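Local coordinates for CBIX (Paracoccus pantotrophus, PDB 4CCS), which probably acts as the terminal chelatase of siroheme biosynthesis, inserting ferrous iron into sirohydrochlorin, at residues Pro90-Gly93 and Gly97-Ala100; Ala100-Leu105 and Ile176-Phe181; Arg141-Leu146 and Ala151-Gly156. All blocks are in the same frame, centred on the assembly; numbering follows the deposited sequence.

Interaction 1 lies just after strand 87-88, an outermost strand of the first parallel sheet, and ends on the start of helix 98-113. Interaction 2, its centre about 11 Å away, lays the next turns of that helix on strand 175-179 of the second sheet. Interaction 3, about 10 Å from the centre of interaction 2, packs helix 134-146 on strand 152-157, an outermost strand of the same sheet; along the chain it falls after 100-105 and before 176-181. I142 and L146 meet P99, C102 and L103, making the two helices neighbours. The contacts thus span the passage between two sheets of the same strand order, 2-1-3-4, consistent with a two-lobed chelatase.

Interaction 1 of 3, residues Pro90-Gly93 and Gly97-Ala100; sequences PPFG and GLPA
L98 reaches toward F92 and G93 with both of its methyls, which divide their partners between ring and backbone. CD1 meets the far end of the F92 ring, 4.0 Å from CZ, with CE2 almost as near; the approach is oblique to the ring. CD2 lies mainly against the backbone, 3.6 Å from G93 O and 3.7 Å from F92 O, so that one methyl spans two successive carbonyl oxygens; its contact with CE2 of the ring is marginal. In L98 the first torsion (chi1 -171°) sets CG opposite the backbone nitrogen and aims the fork across the 7.1 Å between the L98 and G93 CA atoms. The second (chi2 55°) splits it, sending CD1 to the ring and CD2 to the carbonyls. The F92 ring, turned by chi2 of 88°, brings CZ and CE2 to L98 although its CB does not point there. The two side chains cross at nearly a right angle. F92 also packs on A182 and on V215 and M218 of helix 215-226, while L98 touches V209. This largely buried contact sits on the connection from the first parallel sheet into helix 98-113, which packs on the second. No hydrogen bond joins the two segments: they meet by van der Waals packing, whose direction is set by shape and not by polar pairing.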
loop_
_atom_site.group_PDB
_atom_site.type_symbol
_atom_site.label_atom_id
_atom_site.label_comp_id
_atom_site.label_asym_id
_atom_site.label_seq_id
_atom_site.Cartn_x
_atom_site.Cartn_y
_atom_site.Cartn_z
ATOM N N PRO A 90 -10.283 6.113 -5.755
ATOM C CA PRO A 90 -9.864 4.709 -5.710
ATOM C C PRO A 90 -8.647 4.587 -4.777
ATOM O O PRO A 90 -7.800 5.487 -4.752
ATOM C CB PRO A 90 -9.482 4.411 -7.160
ATOM C CG PRO A 90 -10.415 5.250 -7.945
ATOM C CD PRO A 90 -10.586 6.519 -7.153
ATOM N N PRO A 91 -8.579 3.510 -3.985
ATOM C CA PRO A 91 -7.484 3.351 -3.024
ATOM C C PRO A 91 -6.111 3.070 -3.646
ATOM O O PRO A 91 -6.018 2.642 -4.799
ATOM C CB PRO A 91 -7.962 2.191 -2.153
ATOM C CG PRO A 91 -8.776 1.366 -3.071
ATOM C CD PRO A 91 -9.515 2.369 -3.917
ATOM N N PHE A 92 -5.043 3.278 -2.846
ATOM C CA PHE A 92 -3.639 3.016 -3.177
ATOM C C PHE A 92 -3.467 1.646 -3.866
ATOM O O PHE A 92 -2.764 1.555 -4.876
ATOM C CB PHE A 92 -2.780 3.066 -1.878
ATOM C CG PHE A 92 -1.320 2.693 -2.044
ATOM C CD1 PHE A 92 -0.377 3.648 -2.391
ATOM C CD2 PHE A 92 -0.893 1.380 -1.865
ATOM C CE1 PHE A 92 0.977 3.297 -2.547
ATOM C CE2 PHE A 92 0.450 1.030 -2.046
ATOM C CZ PHE A 92 1.374 1.991 -2.387
ATOM N N GLY A 93 -4.110 0.592 -3.326
ATOM C CA GLY A 93 -3.984 -0.768 -3.873
ATOM C C GLY A 93 -4.499 -0.913 -5.317
ATOM O O GLY A 93 -3.978 -1.749 -6.059
ATOM N N GLY A 97 -0.854 3.015 -11.389
ATOM C CA GLY A 97 0.611 2.990 -11.412
ATOM C C GLY A 97 1.270 1.971 -10.487
ATOM O O GLY A 97 2.488 1.823 -10.546
ATOM N N LEU A 98 0.496 1.271 -9.639
ATOM C CA LEU A 98 1.093 0.338 -8.676
ATOM C C LEU A 98 1.812 -0.881 -9.327
ATOM O O LEU A 98 2.933 -1.158 -8.904
ATOM C CB LEU A 98 0.091 -0.113 -7.591
ATOM C CG LEU A 98 0.667 -0.939 -6.395
ATOM C CD1 LEU A 98 1.818 -0.212 -5.708
ATOM C CD2 LEU A 98 -0.423 -1.281 -5.383
ATOM N N PRO A 99 1.242 -1.559 -10.376
ATOM C CA PRO A 99 1.983 -2.694 -10.958
ATOM C C PRO A 99 3.326 -2.304 -11.571
ATOM O O PRO A 99 4.298 -3.037 -11.386
ATOM C CB PRO A 99 1.001 -3.286 -11.990
ATOM C CG PRO A 99 -0.339 -2.914 -11.464
ATOM C CD PRO A 99 -0.155 -1.537 -10.879
ATOM N N ALA A 100 3.399 -1.139 -12.243
ATOM C CA ALA A 100 4.664 -0.666 -12.841
ATOM C C ALA A 100 5.668 -0.314 -11.729
ATOM O O ALA A 100 6.853 -0.642 -11.840
ATOM C CB ALA A 100 4.414 0.536 -13.725
#

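Interaction 2 of 3, residues Ala100-Leu105 and Ile176-Phe181; sequences ALCLAL and ICLPLF
C102 on helix 98-113 and L178 on strand 175-179 are the closest backbone pair, with CA atoms 7.7 Å apart, a separation bridged by side chains that point toward each other. L178 extends away from its own nitrogen (chi1 176°) and presents both methyls to the helix. CD2 comes alongside the C102 side chain, 3.6 Å from CB and 3.7 Å from SG. CD1 faces one helical turn further along, where it makes a looser approach of 4.4 Å to L105 CD1. The C102 thiol lies opposite its carbonyl carbon (chi1 -66°), which carries SG past L178 to a second leucine: L180 CD1 is 3.8 Å from it. L180 is the centre of an inverse gamma turn closed by a weak F181 N to P179 O bond, and it arrives with its CD1 branch although its CB is not aimed at the helix. I142 and L146 of helix 134-146 also pack on C102, and V124 and A139 on L180. A helix is here layered on a strand of the second parallel sheet, consistent with the alpha/beta architecture of chelatases. SG touches one methyl of each leucine by dispersion, and the contact between these two segments is apolar throughout.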
loop_
_atom_site.group_PDB
_atom_site.type_symbol
_atom_site.label_atom_id
_atom_site.label_comp_id
_atom_site.label_asym_id
_atom_site.label_seq_id
_atom_site.Cartn_x
_atom_site.Cartn_y
_atom_site.Cartn_z
ATOM N N ALA A 100 3.399 -1.139 -12.243
ATOM C CA ALA A 100 4.664 -0.666 -12.841
ATOM C C ALA A 100 5.668 -0.314 -11.729
ATOM O O ALA A 100 6.853 -0.642 -11.840
ATOM C CB ALA A 100 4.414 0.536 -13.725
ATOM N N LEU A 101 5.178 0.281 -10.632
ATOM C CA LEU A 101 6.050 0.608 -9.484
ATOM C C LEU A 101 6.694 -0.656 -8.877
ATOM O O LEU A 101 7.915 -0.666 -8.631
ATOM C CB LEU A 101 5.285 1.430 -8.422
ATOM C CG LEU A 101 6.037 1.710 -7.103
ATOM C CD1 LEU A 101 7.340 2.459 -7.363
ATOM C CD2 LEU A 101 5.181 2.486 -6.179
ATOM N N CYS A 102 5.888 -1.725 -8.675
ATOM C CA CYS A 102 6.360 -3.011 -8.142
ATOM C C CYS A 102 7.411 -3.597 -9.064
ATOM O O CYS A 102 8.435 -4.090 -8.591
ATOM C CB CYS A 102 5.201 -3.983 -7.939
ATOM S SG CYS A 102 4.022 -3.473 -6.662
ATOM N N LEU A 103 7.165 -3.529 -10.386
ATOM C CA LEU A 103 8.122 -4.045 -11.373
ATOM C C LEU A 103 9.450 -3.284 -11.345
ATOM O O LEU A 103 10.501 -3.920 -11.334
ATOM C CB LEU A 103 7.510 -4.095 -12.794
ATOM C CG LEU A 103 8.388 -4.725 -13.896
ATOM C CD1 LEU A 103 8.725 -6.182 -13.592
ATOM C CD2 LEU A 103 7.698 -4.627 -15.271
ATOM N N ALA A 104 9.412 -1.948 -11.299
ATOM C CA ALA A 104 10.628 -1.131 -11.259
ATOM C C ALA A 104 11.441 -1.412 -9.976
ATOM O O ALA A 104 12.661 -1.541 -10.043
ATOM C CB ALA A 104 10.265 0.336 -11.336
ATOM N N LEU A 105 10.758 -1.543 -8.814
ATOM C CA LEU A 105 11.466 -1.828 -7.553
ATOM C C LEU A 105 12.153 -3.190 -7.590
ATOM O O LEU A 105 13.318 -3.302 -7.197
ATOM C CB LEU A 105 10.500 -1.757 -6.361
ATOM C CG LEU A 105 10.006 -0.374 -5.957
ATOM C CD1 LEU A 105 8.807 -0.504 -5.040
ATOM C CD2 LEU A 105 11.123 0.445 -5.256
ATOM N N ILE A 176 13.238 -12.630 -4.358
ATOM C CA ILE A 176 12.985 -11.283 -3.853
ATOM C C ILE A 176 11.566 -11.253 -3.314
ATOM O O ILE A 176 10.623 -11.627 -4.023
ATOM C CB ILE A 176 13.171 -10.181 -4.947
ATOM C CG1 ILE A 176 14.619 -10.086 -5.462
ATOM C CG2 ILE A 176 12.681 -8.812 -4.465
ATOM C CD1 ILE A 176 14.783 -9.382 -6.802
ATOM N N CYS A 177 11.422 -10.764 -2.075
ATOM C CA CYS A 177 10.131 -10.544 -1.450
ATOM C C CYS A 177 9.829 -9.031 -1.385
ATOM O O CYS A 177 10.592 -8.251 -0.799
ATOM C CB CYS A 177 10.067 -11.183 -0.064
ATOM S SG CYS A 177 8.511 -10.870 0.804
ATOM N N LEU A 178 8.706 -8.629 -1.986
ATOM C CA LEU A 178 8.215 -7.255 -1.950
ATOM C C LEU A 178 6.981 -7.189 -1.023
ATOM O O LEU A 178 5.960 -7.828 -1.331
ATOM C CB LEU A 178 7.842 -6.774 -3.367
ATOM C CG LEU A 178 7.225 -5.364 -3.451
ATOM C CD1 LEU A 178 8.202 -4.269 -2.896
ATOM C CD2 LEU A 178 6.812 -5.054 -4.875
ATOM N N PRO A 179 7.051 -6.415 0.090
ATOM C CA PRO A 179 5.890 -6.272 0.987
ATOM C C PRO A 179 4.905 -5.288 0.369
ATOM O O PRO A 179 5.224 -4.110 0.165
ATOM C CB PRO A 179 6.493 -5.721 2.290
ATOM C CG PRO A 179 7.944 -6.094 2.229
ATOM C CD PRO A 179 8.286 -5.963 0.759
ATOM N N LEU A 180 3.705 -5.782 0.055
ATOM C CA LEU A 180 2.676 -4.973 -0.557
ATOM C C LEU A 180 1.855 -4.297 0.539
ATOM O O LEU A 180 0.743 -4.718 0.845
ATOM C CB LEU A 180 1.849 -5.850 -1.522
ATOM C CG LEU A 180 1.003 -5.115 -2.547
ATOM C CD1 LEU A 180 1.880 -4.580 -3.673
ATOM C CD2 LEU A 180 -0.076 -6.054 -3.104
ATOM N N PHE A 181 2.468 -3.263 1.174
ATOM C CA PHE A 181 1.888 -2.470 2.262
ATOM C C PHE A 181 1.981 -0.977 1.904
ATOM O O PHE A 181 3.020 -0.520 1.417
ATOM C CB PHE A 181 2.629 -2.744 3.586
ATOM C CG PHE A 181 2.371 -4.117 4.173
ATOM C CD1 PHE A 181 3.045 -5.238 3.692
ATOM C CD2 PHE A 181 1.428 -4.293 5.180
ATOM C CE1 PHE A 181 2.780 -6.514 4.210
ATOM C CE2 PHE A 181 1.190 -5.565 5.725
ATOM C CZ PHE A 181 1.865 -6.663 5.236
#

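Interaction 3 of 3, residues Arg141-Leu146 and Ala151-Gly156; sequences RIAAGL and AAATCG
A143 and A153 bring helix 134-146 close to strand 152-157, their CA atoms being 5.2 Å apart. The axes of the short segments 141-146 and 152-156 run nearly antiparallel, at 169°, with a closest approach of 7.1 Å, and residues as small as alanine permit that spacing. Apolar side-chain contacts come first. A143 CB points to the strand and is flanked by A153 CB at 4.1 Å and by C155 SG at 3.7 Å, which approach it from different sides. The thiol stands opposite the carbonyl carbon of C155 (chi1 -64°), and this rotation brings it against the A143 methyl even though CB of C155 does not head for the helix. Methyl-to-carbonyl contacts form the second group. A153 CB sits 3.3 Å from A143 O, the shortest approach across these segments, while the A143 methyl passes T154 O at 4.2 Å. Hydrogen bonding belongs to the surroundings: none crosses the segments, but T154, whose CB points away from the helix, bonds through OG1 to NH1 of R121, and backbone bonds tie A152, T154 and G156 to strand 121-126. With helix 134-146 linking that strand to the parallel strand 152-157, the arrangement is a beta-alpha-beta crossover, here at the outermost strand of the second parallel sheet.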
loop_
_atom_site.group_PDB
_atom_site.type_symbol
_atom_site.label_atom_id
_atom_site.label_comp_id
_atom_site.label_asym_id
_atom_site.label_seq_id
_atom_site.Cartn_x
_atom_site.Cartn_y
_atom_site.Cartn_z
ATOM N N ARG A 141 -3.226 -10.370 -8.680
ATOM C CA ARG A 141 -3.161 -9.603 -9.939
ATOM C C ARG A 141 -1.758 -8.992 -10.077
ATOM O O ARG A 141 -1.190 -9.003 -11.177
ATOM C CB ARG A 141 -4.212 -8.480 -9.958
ATOM C CG ARG A 141 -5.577 -8.930 -10.446
ATOM C CD ARG A 141 -6.484 -7.756 -10.808
ATOM N NE ARG A 141 -6.842 -6.904 -9.665
ATOM C CZ ARG A 141 -7.814 -7.168 -8.795
ATOM N NH1 ARG A 141 -8.525 -8.284 -8.899
ATOM N NH2 ARG A 141 -8.073 -6.324 -7.808
ATOM N N ILE A 142 -1.193 -8.468 -8.954
ATOM C CA ILE A 142 0.171 -7.914 -8.950
ATOM C C ILE A 142 1.183 -9.027 -9.325
ATOM O O ILE A 142 1.956 -8.857 -10.272
ATOM C CB ILE A 142 0.548 -7.193 -7.608
ATOM C CG1 ILE A 142 -0.349 -5.943 -7.311
ATOM C CG2 ILE A 142 2.058 -6.840 -7.557
ATOM C CD1 ILE A 142 -0.213 -4.720 -8.261
ATOM N N ALA A 143 1.168 -10.159 -8.593
ATOM C CA ALA A 143 2.089 -11.277 -8.864
ATOM C C ALA A 143 1.972 -11.766 -10.321
ATOM O O ALA A 143 2.994 -11.949 -10.975
ATOM C CB ALA A 143 1.827 -12.432 -7.905
ATOM N N ALA A 144 0.733 -11.939 -10.831
ATOM C CA ALA A 144 0.513 -12.391 -12.217
ATOM C C ALA A 144 1.051 -11.386 -13.251
ATOM O O ALA A 144 1.466 -11.796 -14.328
ATOM C CB ALA A 144 -0.966 -12.675 -12.461
ATOM N N GLY A 145 1.105 -10.087 -12.906
ATOM C CA GLY A 145 1.642 -9.046 -13.793
ATOM C C GLY A 145 3.168 -9.021 -13.774
ATOM O O GLY A 145 3.782 -8.596 -14.749
ATOM N N LEU A 146 3.787 -9.451 -12.653
ATOM C CA LEU A 146 5.240 -9.490 -12.514
ATOM C C LEU A 146 5.838 -10.780 -13.102
ATOM O O LEU A 146 6.950 -10.761 -13.637
ATOM C CB LEU A 146 5.629 -9.395 -11.016
ATOM C CG LEU A 146 5.276 -8.122 -10.252
ATOM C CD1 LEU A 146 5.373 -8.352 -8.747
ATOM C CD2 LEU A 146 6.179 -6.978 -10.639
ATOM N N ALA A 151 11.298 -15.596 -13.064
ATOM C CA ALA A 151 11.233 -17.064 -13.094
ATOM C C ALA A 151 9.822 -17.537 -12.740
ATOM O O ALA A 151 9.288 -18.438 -13.395
ATOM C CB ALA A 151 12.251 -17.665 -12.133
ATOM N N ALA A 152 9.200 -16.879 -11.735
ATOM C CA ALA A 152 7.840 -17.142 -11.253
ATOM C C ALA A 152 7.470 -16.074 -10.218
ATOM O O ALA A 152 8.355 -15.393 -9.705
ATOM C CB ALA A 152 7.769 -18.528 -10.604
ATOM N N ALA A 153 6.172 -15.926 -9.917
ATOM C CA ALA A 153 5.722 -14.987 -8.891
ATOM C C ALA A 153 4.531 -15.555 -8.158
ATOM O O ALA A 153 3.571 -16.005 -8.776
ATOM C CB ALA A 153 5.387 -13.629 -9.496
ATOM N N THR A 154 4.608 -15.581 -6.825
ATOM C CA THR A 154 3.524 -16.087 -5.983
ATOM C C THR A 154 3.271 -15.096 -4.856
ATOM O O THR A 154 4.032 -14.131 -4.702
ATOM C CB THR A 154 3.847 -17.471 -5.425
ATOM O OG1 THR A 154 5.046 -17.375 -4.658
ATOM C CG2 THR A 154 3.942 -18.560 -6.512
ATOM N N CYS A 155 2.193 -15.322 -4.102
ATOM C CA CYS A 155 1.775 -14.487 -2.981
ATOM C C CYS A 155 1.847 -15.268 -1.688
ATOM O O CYS A 155 1.699 -16.490 -1.688
ATOM C CB CYS A 155 0.357 -13.969 -3.193
ATOM S SG CYS A 155 0.162 -12.877 -4.622
ATOM N N GLY A 156 1.965 -14.528 -0.576
ATOM C CA GLY A 156 1.926 -15.043 0.782
ATOM C C GLY A 156 1.181 -13.996 1.579
ATOM O O GLY A 156 1.419 -12.799 1.390
#